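Local coordinates for protein MJ1225 (Methanocaldococcus jannaschii, PDB 3KH5), which binds AMP and ADP through its CBS domains and is probably an archaeal homologue of the gamma subunit of AMP-activated protein kinase, at residues V49-S54 against E92-L97; G192-T197 against E226-R231; I159-G164 against R180-V185. All blocks are in the same frame, centred on the assembly; numbering follows the deposited sequence.

Overall arrangement
Along the chain contact 1 comes first, then contact 3, then contact 2. Contacts 2 and 3 sit about 8 Å apart between centres and share one antiparallel hairpin: 180-185 lies on strand 181-186, and 192-197 carries its neighbour 189-195 into helix 196-203. Both touch the same AMP. Contact 1 lies across the chain's centre, about 26 and 27 Å from the other two between centres, on hairpin 37-41/48-53. Ser54 and Ser196, each at the start of a helix, probably share a hydrogen bond that links contacts 1 and 2. All three thus border nucleotide pockets formed by CBS repeats, consistent with a gamma-AMPK-like nucleotide sensor.

Contact 1 (V49-S54 against E92-L97); sequences VGIITS and ENVITL. With ADP (adenosine-5'-diphosphate), chain D.
Val94 turns CG1 opposite its backbone N (chi1 -178°), which leaves CG2 beside that N and directed at Gly50, while CG1 faces the adenine of ADP. CG2 settles on the bare backbone of the glycine, 3.4 Å from Gly50 CA, and also meets the CG2 methyl of Ile51. Ile51 sends CG1 away from its own N in the same manner (chi1 -169°); its CG2 lies over the purine 3.7 Å from C4 of ADP, and its CD1 spreads over the same face near N7. The CG1 methyl of Val94 joins that face nearer the rim, 3.6 Å from N1 of ADP. The backbone of Ile95 reads N1 and N6: Ile95 N donates to ADP N1 (2.8 Å), and ADP N6 donates to Ile95 O almost straight, at 173°. At the other end of the nucleotide Thr53 OG1 gives a 2.6 Å bond to O2A of ADP. On the outer side, a water bridges Val49 O and Glu92 OE2, donating to both. This part of the pocket wall is thus built from the first two CBS repeats. Strand 48-53 pairs with strand 37-41, where Val49 and Gly50 form a classic beta bulge opposite Val40; Val94 leans on Pro119 of strand 117-121, and Ile95 on Thr109 of helix 103-112.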
loop_
_atom_site.group_PDB
_atom_site.type_symbol
_atom_site.label_atom_id
_atom_site.label_comp_id
_atom_site.label_asym_id
_atom_site.label_seq_id
_atom_site.Cartn_x
_atom_site.Cartn_y
_atom_site.Cartn_z
ATOM N N VAL A 49 -3.356 -15.641 10.754
ATOM C CA VAL A 49 -2.194 -16.456 10.415
ATOM C C VAL A 49 -1.346 -15.810 9.324
ATOM O O VAL A 49 -0.282 -16.323 8.979
ATOM C CB VAL A 49 -2.582 -17.911 10.008
ATOM C CG1 VAL A 49 -3.290 -18.634 11.154
ATOM C CG2 VAL A 49 -3.433 -17.925 8.733
ATOM N N GLY A 50 -1.806 -14.688 8.783
ATOM C CA GLY A 50 -1.064 -14.008 7.722
ATOM C C GLY A 50 -1.707 -12.700 7.319
ATOM O O GLY A 50 -2.741 -12.315 7.869
ATOM N N ILE A 51 -1.082 -12.011 6.368
ATOM C CA ILE A 51 -1.619 -10.781 5.790
ATOM C C ILE A 51 -1.086 -10.647 4.361
ATOM O O ILE A 51 0.046 -11.045 4.075
ATOM C CB ILE A 51 -1.282 -9.536 6.665
ATOM C CG1 ILE A 51 -2.069 -8.299 6.205
ATOM C CG2 ILE A 51 0.233 -9.277 6.720
ATOM C CD1 ILE A 51 -2.215 -7.221 7.276
ATOM N N ILE A 52 -1.908 -10.116 3.462
ATOM C CA ILE A 52 -1.526 -9.957 2.061
ATOM C C ILE A 52 -1.991 -8.591 1.578
ATOM O O ILE A 52 -3.155 -8.221 1.769
ATOM C CB ILE A 52 -2.092 -11.114 1.178
ATOM C CG1 ILE A 52 -1.548 -11.045 -0.253
ATOM C CG2 ILE A 52 -3.630 -11.153 1.192
ATOM C CD1 ILE A 52 -0.317 -11.923 -0.471
ATOM N N THR A 53 -1.072 -7.826 0.998
ATOM C CA THR A 53 -1.382 -6.491 0.496
ATOM C C THR A 53 -1.001 -6.421 -0.974
ATOM O O THR A 53 -0.451 -7.380 -1.523
ATOM C CB THR A 53 -0.602 -5.390 1.246
ATOM O OG1 THR A 53 0.775 -5.429 0.850
ATOM C CG2 THR A 53 -0.709 -5.556 2.770
ATOM N N SER A 54 -1.269 -5.280 -1.603
ATOM C CA SER A 54 -0.934 -5.081 -3.012
ATOM C C SER A 54 0.568 -5.136 -3.264
ATOM O O SER A 54 1.001 -5.469 -4.366
ATOM C CB SER A 54 -1.515 -3.764 -3.534
ATOM O OG SER A 54 -1.097 -2.666 -2.747
ATOM N N GLU A 92 3.717 -13.996 6.898
ATOM C CA GLU A 92 3.370 -14.637 8.173
ATOM C C GLU A 92 4.069 -13.836 9.283
ATOM O O GLU A 92 4.720 -12.833 8.976
ATOM C CB GLU A 92 3.775 -16.117 8.157
ATOM C CG GLU A 92 3.247 -16.875 6.925
ATOM C CD GLU A 92 3.509 -18.370 6.979
ATOM O OE1 GLU A 92 4.032 -18.923 5.986
ATOM O OE2 GLU A 92 3.193 -18.998 8.015
ATOM N N ASN A 93 3.947 -14.218 10.554
ATOM C CA ASN A 93 4.539 -13.386 11.625
ATOM C C ASN A 93 3.976 -11.960 11.558
ATOM O O ASN A 93 4.725 -10.981 11.471
ATOM C CB ASN A 93 6.082 -13.356 11.505
ATOM C CG ASN A 93 6.767 -12.945 12.809
ATOM O OD1 ASN A 93 6.128 -12.805 13.856
ATOM N ND2 ASN A 93 8.083 -12.764 12.752
ATOM N N VAL A 94 2.651 -11.858 11.584
ATOM C CA VAL A 94 1.957 -10.589 11.391
ATOM C C VAL A 94 2.202 -9.661 12.579
ATOM O O VAL A 94 2.243 -10.104 13.725
ATOM C CB VAL A 94 0.434 -10.828 11.173
ATOM C CG1 VAL A 94 -0.314 -9.521 10.916
ATOM C CG2 VAL A 94 0.208 -11.801 10.026
ATOM N N ILE A 95 2.391 -8.377 12.300
ATOM C CA ILE A 95 2.398 -7.378 13.355
ATOM C C ILE A 95 0.950 -7.040 13.712
ATOM O O ILE A 95 0.215 -6.469 12.895
ATOM C CB ILE A 95 3.166 -6.112 12.936
ATOM C CG1 ILE A 95 4.654 -6.437 12.769
ATOM C CG2 ILE A 95 2.976 -4.997 13.967
ATOM C CD1 ILE A 95 5.455 -5.337 12.115
ATOM N N THR A 96 0.542 -7.404 14.928
ATOM C CA THR A 96 -0.814 -7.129 15.415
ATOM C C THR A 96 -0.830 -6.274 16.692
ATOM O O THR A 96 0.209 -6.075 17.333
ATOM C CB THR A 96 -1.631 -8.435 15.679
ATOM O OG1 THR A 96 -1.128 -9.102 16.845
ATOM C CG2 THR A 96 -1.595 -9.387 14.484
ATOM N N LEU A 97 -2.021 -5.779 17.046
ATOM C CA LEU A 97 -2.272 -5.142 18.349
ATOM C C LEU A 97 -3.322 -5.912 19.167
ATOM O O LEU A 97 -4.267 -6.481 18.610
ATOM C CB LEU A 97 -2.699 -3.676 18.178
ATOM C CG LEU A 97 -1.782 -2.706 17.418
ATOM C CD1 LEU A 97 -2.554 -1.488 16.963
ATOM C CD2 LEU A 97 -0.540 -2.296 18.217
HETATM P PB ADP D . 2.187 -0.863 4.658
HETATM O O1B ADP D . 3.397 0.002 4.753
HETATM O O2B ADP D . 0.963 -0.096 3.905
HETATM O O3B ADP D . 1.592 -1.330 6.089
HETATM P PA ADP D . 2.347 -2.126 2.334
HETATM O O1A ADP D . 3.497 -1.815 1.456
HETATM O O2A ADP D . 1.145 -2.999 1.662
HETATM O O3A ADP D . 2.446 -2.234 3.912
HETATM O "O5'" ADP D . 3.019 -3.626 2.489
HETATM C "C5'" ADP D . 4.453 -3.896 2.579
HETATM C "C4'" ADP D . 4.750 -5.310 3.169
HETATM O "O4'" ADP D . 4.444 -5.268 4.599
HETATM C "C3'" ADP D . 3.923 -6.467 2.568
HETATM O "O3'" ADP D . 4.768 -7.617 2.428
HETATM C "C2'" ADP D . 2.835 -6.703 3.621
HETATM O "O2'" ADP D . 2.368 -8.062 3.627
HETATM C "C1'" ADP D . 3.585 -6.392 4.912
HETATM N N9 ADP D . 2.644 -5.996 6.000
HETATM C C8 ADP D . 1.663 -5.085 5.976
HETATM N N7 ADP D . 1.067 -5.046 7.174
HETATM C C5 ADP D . 1.674 -5.933 7.956
HETATM C C6 ADP D . 1.514 -6.342 9.274
HETATM N N6 ADP D . 0.571 -5.807 10.045
HETATM N N1 ADP D . 2.331 -7.293 9.757
HETATM C C2 ADP D . 3.280 -7.843 9.007
HETATM N N3 ADP D . 3.458 -7.474 7.747
HETATM C C4 ADP D . 2.673 -6.529 7.207
HETATM O O HOH W 1 1.233 -18.671 9.738
#

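Contact 2 (G192-T197 against E226-R231); sequences GIITST and EEIMKR. With AMP (adenosine monophosphate), chain C.
Ile193 and Lys230 form one antiparallel hydrogen-bonded pair, a single bridge by which a loop segment of the fourth CBS repeat lies against strand 189-195 of the third. Ile193 N donates to Lys230 O (2.8 Å), and Lys230 N returns a bond to Ile193 O (3.0 Å), so each residue is held by both its N-H and its carbonyl. The packing is tightest beside this bridge. Gly192 CA lies only 3.0 Å from Lys230 O and faces Met229 SD as well; Gly192, with no side chain, lets the oxygen and the sulfur come this close. Further along, Ile194 reaches across with CD1 alone, touching Ile228 CD1 at 3.8 Å and the backbone of Met229, while Phe199 of helix 196-203 borders both isoleucines. The looser, exposed side belongs to the outer parts of Lys230 and Arg231. Lys230 CB packs on Ile193 CG2 and its CG reaches the adenine near N3 of AMP; beyond that the chain bends at chi2 (71°) and the amine runs out from the strand. The side chain of Arg231 sets off away from the strand. In Ile193 a chi1 of -165° sets CG1 trans to N, and the residue lays CG2 over C4 and CD1 over N7 on one face of the AMP adenine. Replacing Ile193 with an alanine would probably bare much of that purine face and leave Lys230 CB without its apolar mate. The phosphate is met where strand gives way to helix: Thr195, the N-cap residue, donates from OG1 to O2P of AMP at 3.0 Å, and Thr197 OG1 adds a weak bond to that same oxygen at 3.3 Å.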
loop_
_atom_site.group_PDB
_atom_site.type_symbol
_atom_site.label_atom_id
_atom_site.label_comp_id
_atom_site.label_asym_id
_atom_site.label_seq_id
_atom_site.Cartn_x
_atom_site.Cartn_y
_atom_site.Cartn_z
ATOM N N GLY A 192 3.939 12.746 -13.031
ATOM C CA GLY A 192 2.913 11.788 -12.639
ATOM C C GLY A 192 3.191 11.104 -11.311
ATOM O O GLY A 192 4.149 11.434 -10.612
ATOM N N ILE A 193 2.330 10.154 -10.964
ATOM C CA ILE A 193 2.526 9.292 -9.801
ATOM C C ILE A 193 2.077 7.874 -10.168
ATOM O O ILE A 193 1.147 7.691 -10.958
ATOM C CB ILE A 193 1.774 9.828 -8.545
ATOM C CG1 ILE A 193 2.270 9.145 -7.256
ATOM C CG2 ILE A 193 0.249 9.720 -8.713
ATOM C CD1 ILE A 193 1.874 9.863 -5.961
ATOM N N ILE A 194 2.758 6.880 -9.610
ATOM C CA ILE A 194 2.424 5.477 -9.825
ATOM C C ILE A 194 2.453 4.765 -8.465
ATOM O O ILE A 194 3.363 4.999 -7.659
ATOM C CB ILE A 194 3.390 4.822 -10.869
ATOM C CG1 ILE A 194 2.883 3.441 -11.305
ATOM C CG2 ILE A 194 4.829 4.741 -10.349
ATOM C CD1 ILE A 194 1.760 3.496 -12.329
ATOM N N THR A 195 1.442 3.934 -8.196
ATOM C CA THR A 195 1.355 3.200 -6.923
ATOM C C THR A 195 1.137 1.701 -7.163
ATOM O O THR A 195 0.808 1.299 -8.277
ATOM C CB THR A 195 0.246 3.762 -5.978
ATOM O OG1 THR A 195 -1.047 3.327 -6.418
ATOM C CG2 THR A 195 0.283 5.294 -5.912
ATOM N N SER A 196 1.320 0.883 -6.125
ATOM C CA SER A 196 1.104 -0.568 -6.234
ATOM C C SER A 196 -0.328 -0.925 -6.666
ATOM O O SER A 196 -0.553 -1.947 -7.318
ATOM C CB SER A 196 1.450 -1.271 -4.921
ATOM O OG SER A 196 0.645 -0.801 -3.852
ATOM N N THR A 197 -1.277 -0.059 -6.301
ATOM C CA THR A 197 -2.700 -0.173 -6.658
ATOM C C THR A 197 -2.919 -0.138 -8.178
ATOM O O THR A 197 -3.730 -0.902 -8.722
ATOM C CB THR A 197 -3.519 0.955 -5.956
ATOM O OG1 THR A 197 -3.656 0.651 -4.561
ATOM C CG2 THR A 197 -4.905 1.111 -6.561
ATOM N N GLU A 226 4.322 5.642 -18.399
ATOM C CA GLU A 226 3.525 6.626 -19.128
ATOM C C GLU A 226 2.143 6.090 -19.508
ATOM O O GLU A 226 1.183 6.855 -19.591
ATOM C CB GLU A 226 4.267 7.097 -20.383
ATOM C CG GLU A 226 4.451 6.018 -21.444
ATOM C CD GLU A 226 5.377 6.434 -22.568
ATOM O OE1 GLU A 226 5.625 5.589 -23.455
ATOM O OE2 GLU A 226 5.858 7.589 -22.575
ATOM N N GLU A 227 2.048 4.783 -19.732
ATOM C CA GLU A 227 0.797 4.176 -20.171
ATOM C C GLU A 227 -0.228 4.085 -19.054
ATOM O O GLU A 227 -1.435 4.140 -19.308
ATOM C CB GLU A 227 1.048 2.780 -20.746
ATOM C CG GLU A 227 1.917 2.768 -21.992
ATOM C CD GLU A 227 1.349 3.622 -23.111
ATOM O OE1 GLU A 227 2.146 4.234 -23.855
ATOM O OE2 GLU A 227 0.105 3.686 -23.251
ATOM N N ILE A 228 0.252 3.943 -17.823
ATOM C CA ILE A 228 -0.626 3.623 -16.700
ATOM C C ILE A 228 -0.574 4.598 -15.525
ATOM O O ILE A 228 -1.445 4.559 -14.652
ATOM C CB ILE A 228 -0.428 2.155 -16.203
ATOM C CG1 ILE A 228 1.023 1.899 -15.778
ATOM C CG2 ILE A 228 -0.886 1.154 -17.274
ATOM C CD1 ILE A 228 1.199 0.690 -14.862
ATOM N N MET A 229 0.431 5.474 -15.508
ATOM C CA MET A 229 0.564 6.459 -14.436
ATOM C C MET A 229 -0.581 7.466 -14.413
ATOM O O MET A 229 -1.274 7.683 -15.412
ATOM C CB MET A 229 1.907 7.195 -14.514
ATOM C CG MET A 229 2.005 8.236 -15.619
ATOM S SD MET A 229 3.655 8.947 -15.654
ATOM C CE MET A 229 3.485 10.160 -16.964
ATOM N N LYS A 230 -0.764 8.061 -13.243
ATOM C CA LYS A 230 -1.675 9.163 -13.046
ATOM C C LYS A 230 -0.880 10.440 -13.298
ATOM O O LYS A 230 0.057 10.738 -12.557
ATOM C CB LYS A 230 -2.193 9.111 -11.606
ATOM C CG LYS A 230 -3.096 10.252 -11.191
ATOM C CD LYS A 230 -4.449 10.151 -11.860
ATOM C CE LYS A 230 -5.396 11.191 -11.305
ATOM N NZ LYS A 230 -6.399 11.562 -12.330
ATOM N N ARG A 231 -1.240 11.184 -14.343
ATOM C CA ARG A 231 -0.479 12.372 -14.742
ATOM C C ARG A 231 -0.768 13.565 -13.863
ATOM O O ARG A 231 0.104 14.405 -13.641
ATOM C CB ARG A 231 -0.780 12.741 -16.188
ATOM C CG ARG A 231 -0.156 11.810 -17.173
ATOM C CD ARG A 231 -0.486 12.241 -18.574
ATOM N NE ARG A 231 -0.269 11.136 -19.494
ATOM C CZ ARG A 231 0.903 10.833 -20.047
ATOM N NH1 ARG A 231 1.985 11.561 -19.788
ATOM N NH2 ARG A 231 0.990 9.798 -20.870
HETATM P P AMP C . -3.178 4.251 -3.300
HETATM O O1P AMP C . -4.257 3.514 -2.594
HETATM O O2P AMP C . -1.895 3.303 -3.551
HETATM O O3P AMP C . -2.614 5.500 -2.433
HETATM O "O5'" AMP C . -3.604 4.815 -4.740
HETATM C "C5'" AMP C . -4.952 4.732 -5.263
HETATM C "C4'" AMP C . -5.075 5.608 -6.512
HETATM O "O4'" AMP C . -4.780 6.962 -6.064
HETATM C "C3'" AMP C . -3.958 5.188 -7.486
HETATM O "O3'" AMP C . -4.433 5.218 -8.849
HETATM C "C2'" AMP C . -2.894 6.263 -7.281
HETATM O "O2'" AMP C . -2.180 6.496 -8.500
HETATM C "C1'" AMP C . -3.732 7.486 -6.894
HETATM N N9 AMP C . -2.959 8.483 -6.097
HETATM C C8 AMP C . -2.226 8.243 -5.005
HETATM N N7 AMP C . -1.682 9.378 -4.568
HETATM C C5 AMP C . -2.072 10.346 -5.390
HETATM C C6 AMP C . -1.832 11.710 -5.439
HETATM N N6 AMP C . -1.056 12.287 -4.523
HETATM N N1 AMP C . -2.396 12.434 -6.424
HETATM C C2 AMP C . -3.174 11.865 -7.343
HETATM N N3 AMP C . -3.423 10.563 -7.322
HETATM C C4 AMP C . -2.888 9.784 -6.361
#

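Contact 3 (I159-G164 against R180-V185); sequences IVATPG and RRLPVV. With ADP (adenosine-5'-diphosphate), chain E; AMP (adenosine monophosphate), chain C; SO4 (sulfate ion), chain G.
Backbone hydrogen bonds join the two segments at Ala161, whose N donates to Pro183 O (2.9 Å, 171° at the hydrogen) and whose O accepts from Val185 N (2.9 Å); Val184 CA-H makes a further contact with that same carbonyl. Apolar contacts flank this bridge. Val160 crosses Val185 at about a right angle, its CG1 3.6 Å from Val185 CB, and Ile159 lies alongside Leu182, their methyls CG2 and CD2 touching. In Val184 a trans chi1 (-170°) brings CG1 up to Pro163, where the two side chains run antiparallel past one another. Extended segment, helix 167-177 and strand 181-186 follow one another as in the beta-alpha-beta unit of the CBS fold, the helix covering Leu182 through Val170, Thr173 and Met174. Bonds to nucleotides make up the third kind. Ile159 pairs with the adenine of one ADP through its backbone, N donating to N1 (2.8 Å) and O accepting from N6, which also donates to Arg181 O. The phosphates are taken by nitrogen donors: Arg180 N and Arg181 N each bond a beta-phosphate oxygen of this ADP, and Arg181 NE and NH2 both grip O1B, while its NH1 turns to O3P of AMP (2.6 Å). One guanidinium therefore spans two nucleotides. Arg180 NE lies over the centre of that group, 3.7 Å above its plane, and Arg180 NH1 and NH2 form salt bridges to two further ADP molecules, one each.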
loop_
_atom_site.group_PDB
_atom_site.type_symbol
_atom_site.label_atom_id
_atom_site.label_comp_id
_atom_site.label_asym_id
_atom_site.label_seq_id
_atom_site.Cartn_x
_atom_site.Cartn_y
_atom_site.Cartn_z
ATOM N N ILE A 159 12.826 8.507 -3.712
ATOM C CA ILE A 159 12.951 7.443 -4.701
ATOM C C ILE A 159 11.822 7.590 -5.719
ATOM O O ILE A 159 10.655 7.785 -5.361
ATOM C CB ILE A 159 12.916 6.052 -4.038
ATOM C CG1 ILE A 159 14.039 5.914 -2.993
ATOM C CG2 ILE A 159 12.970 4.942 -5.088
ATOM C CD1 ILE A 159 15.459 5.674 -3.565
ATOM N N VAL A 160 12.187 7.455 -6.985
ATOM C CA VAL A 160 11.415 8.014 -8.069
ATOM C C VAL A 160 11.363 7.022 -9.245
ATOM O O VAL A 160 12.238 6.164 -9.371
ATOM C CB VAL A 160 12.067 9.399 -8.418
ATOM C CG1 VAL A 160 12.208 9.673 -9.974
ATOM C CG2 VAL A 160 11.359 10.544 -7.698
ATOM N N ALA A 161 10.320 7.109 -10.069
ATOM C CA ALA A 161 10.257 6.353 -11.323
ATOM C C ALA A 161 10.330 7.341 -12.485
ATOM O O ALA A 161 10.253 8.549 -12.262
ATOM C CB ALA A 161 8.977 5.534 -11.388
ATOM N N THR A 162 10.500 6.850 -13.714
ATOM C CA THR A 162 10.423 7.726 -14.894
ATOM C C THR A 162 9.351 7.240 -15.880
ATOM O O THR A 162 8.953 6.073 -15.831
ATOM C CB THR A 162 11.794 7.917 -15.605
ATOM O OG1 THR A 162 12.237 6.677 -16.167
ATOM C CG2 THR A 162 12.853 8.468 -14.652
ATOM N N PRO A 163 8.870 8.138 -16.771
ATOM C CA PRO A 163 7.769 7.786 -17.687
ATOM C C PRO A 163 8.067 6.567 -18.574
ATOM O O PRO A 163 7.145 5.845 -18.971
ATOM C CB PRO A 163 7.600 9.045 -18.551
ATOM C CG PRO A 163 8.231 10.153 -17.761
ATOM C CD PRO A 163 9.327 9.531 -16.957
ATOM N N GLY A 164 9.350 6.341 -18.850
ATOM C CA GLY A 164 9.797 5.270 -19.742
ATOM C C GLY A 164 10.146 3.944 -19.093
ATOM O O GLY A 164 10.352 2.955 -19.797
ATOM N N ARG A 180 5.033 2.023 -1.582
ATOM C CA ARG A 180 3.862 1.801 -2.439
ATOM C C ARG A 180 3.688 2.874 -3.508
ATOM O O ARG A 180 3.098 2.610 -4.554
ATOM C CB ARG A 180 2.578 1.747 -1.608
ATOM C CG ARG A 180 2.458 0.537 -0.698
ATOM C CD ARG A 180 1.391 0.754 0.369
ATOM N NE ARG A 180 0.096 1.153 -0.187
ATOM C CZ ARG A 180 -1.004 1.348 0.537
ATOM N NH1 ARG A 180 -0.980 1.177 1.855
ATOM N NH2 ARG A 180 -2.135 1.711 -0.056
ATOM N N ARG A 181 4.172 4.086 -3.233
ATOM C CA ARG A 181 3.971 5.201 -4.170
ATOM C C ARG A 181 5.289 5.865 -4.591
ATOM O O ARG A 181 6.107 6.280 -3.757
ATOM C CB ARG A 181 2.966 6.242 -3.635
ATOM C CG ARG A 181 2.392 5.924 -2.235
ATOM C CD ARG A 181 0.963 5.383 -2.089
ATOM N NE ARG A 181 0.884 5.306 -0.636
ATOM C CZ ARG A 181 -0.148 4.960 0.151
ATOM N NH1 ARG A 181 -1.387 4.636 -0.332
ATOM N NH2 ARG A 181 0.081 4.966 1.485
ATOM N N LEU A 182 5.477 5.942 -5.905
ATOM C CA LEU A 182 6.642 6.582 -6.489
ATOM C C LEU A 182 6.199 7.765 -7.341
ATOM O O LEU A 182 5.340 7.614 -8.215
ATOM C CB LEU A 182 7.443 5.586 -7.341
ATOM C CG LEU A 182 7.960 4.297 -6.682
ATOM C CD1 LEU A 182 8.671 3.421 -7.705
ATOM C CD2 LEU A 182 8.881 4.579 -5.496
ATOM N N PRO A 183 6.763 8.954 -7.070
ATOM C CA PRO A 183 6.565 10.054 -8.009
ATOM C C PRO A 183 7.235 9.716 -9.342
ATOM O O PRO A 183 8.294 9.076 -9.351
ATOM C CB PRO A 183 7.285 11.229 -7.334
ATOM C CG PRO A 183 7.392 10.854 -5.891
ATOM C CD PRO A 183 7.529 9.366 -5.879
ATOM N N VAL A 184 6.610 10.102 -10.452
ATOM C CA VAL A 184 7.224 9.908 -11.763
ATOM C C VAL A 184 7.827 11.251 -12.170
ATOM O O VAL A 184 7.145 12.279 -12.157
ATOM C CB VAL A 184 6.225 9.361 -12.817
ATOM C CG1 VAL A 184 6.952 8.956 -14.087
ATOM C CG2 VAL A 184 5.438 8.172 -12.256
ATOM N N VAL A 185 9.117 11.233 -12.487
ATOM C CA VAL A 185 9.891 12.452 -12.701
ATOM C C VAL A 185 10.584 12.372 -14.057
ATOM O O VAL A 185 11.108 11.320 -14.427
ATOM C CB VAL A 185 10.930 12.654 -11.560
ATOM C CG1 VAL A 185 11.882 13.807 -11.865
ATOM C CG2 VAL A 185 10.219 12.898 -10.233
HETATM P PB ADP E . 4.251 4.594 1.150
HETATM O O1B ADP E . 2.809 4.892 1.348
HETATM O O2B ADP E . 4.797 5.094 -0.323
HETATM O O3B ADP E . 4.611 3.018 1.227
HETATM P PA ADP E . 5.274 5.041 3.805
HETATM O O1A ADP E . 4.277 5.695 4.686
HETATM O O2A ADP E . 5.347 3.438 3.961
HETATM O O3A ADP E . 5.114 5.391 2.233
HETATM O "O5'" ADP E . 6.719 5.677 4.006
HETATM C "C5'" ADP E . 7.522 5.507 5.188
HETATM C "C4'" ADP E . 8.618 6.605 5.124
HETATM O "O4'" ADP E . 9.271 6.505 3.816
HETATM C "C3'" ADP E . 8.037 8.027 5.225
HETATM O "O3'" ADP E . 8.958 8.871 5.925
HETATM C "C2'" ADP E . 7.908 8.474 3.765
HETATM O "O2'" ADP E . 8.036 9.900 3.635
HETATM C "C1'" ADP E . 9.079 7.750 3.083
HETATM N N9 ADP E . 8.774 7.499 1.630
HETATM C C8 ADP E . 7.619 7.070 1.105
HETATM N N7 ADP E . 7.730 6.980 -0.222
HETATM C C5 ADP E . 8.957 7.354 -0.555
HETATM C C6 ADP E . 9.636 7.462 -1.766
HETATM N N6 ADP E . 9.038 7.155 -2.916
HETATM N N1 ADP E . 10.912 7.881 -1.750
HETATM C C2 ADP E . 11.515 8.192 -0.606
HETATM N N3 ADP E . 10.893 8.096 0.563
HETATM C C4 ADP E . 9.619 7.682 0.621
HETATM P P AMP C . -3.178 4.251 -3.300
HETATM O O1P AMP C . -4.257 3.514 -2.594
HETATM O O2P AMP C . -1.895 3.303 -3.551
HETATM O O3P AMP C . -2.614 5.500 -2.433
HETATM O "O5'" AMP C . -3.604 4.815 -4.740
HETATM C "C5'" AMP C . -4.952 4.732 -5.263
HETATM C "C4'" AMP C . -5.075 5.608 -6.512
HETATM O "O4'" AMP C . -4.780 6.962 -6.064
HETATM C "C3'" AMP C . -3.958 5.188 -7.486
HETATM O "O3'" AMP C . -4.433 5.218 -8.849
HETATM C "C2'" AMP C . -2.894 6.263 -7.281
HETATM O "O2'" AMP C . -2.180 6.496 -8.500
HETATM C "C1'" AMP C . -3.732 7.486 -6.894
HETATM N N9 AMP C . -2.959 8.483 -6.097
HETATM C C8 AMP C . -2.226 8.243 -5.005
HETATM N N7 AMP C . -1.682 9.378 -4.568
HETATM C C5 AMP C . -2.072 10.346 -5.390
HETATM C C6 AMP C . -1.832 11.710 -5.439
HETATM N N6 AMP C . -1.056 12.287 -4.523
HETATM N N1 AMP C . -2.396 12.434 -6.424
HETATM C C2 AMP C . -3.174 11.865 -7.343
HETATM N N3 AMP C . -3.423 10.563 -7.322
HETATM C C4 AMP C . -2.888 9.784 -6.361
HETATM S S SO4 G . 12.118 8.363 -19.740
HETATM O O1 SO4 G . 13.150 8.094 -18.739
HETATM O O2 SO4 G . 12.505 7.775 -21.018
HETATM O O3 SO4 G . 10.853 7.779 -19.313
HETATM O O4 SO4 G . 11.939 9.804 -19.894
#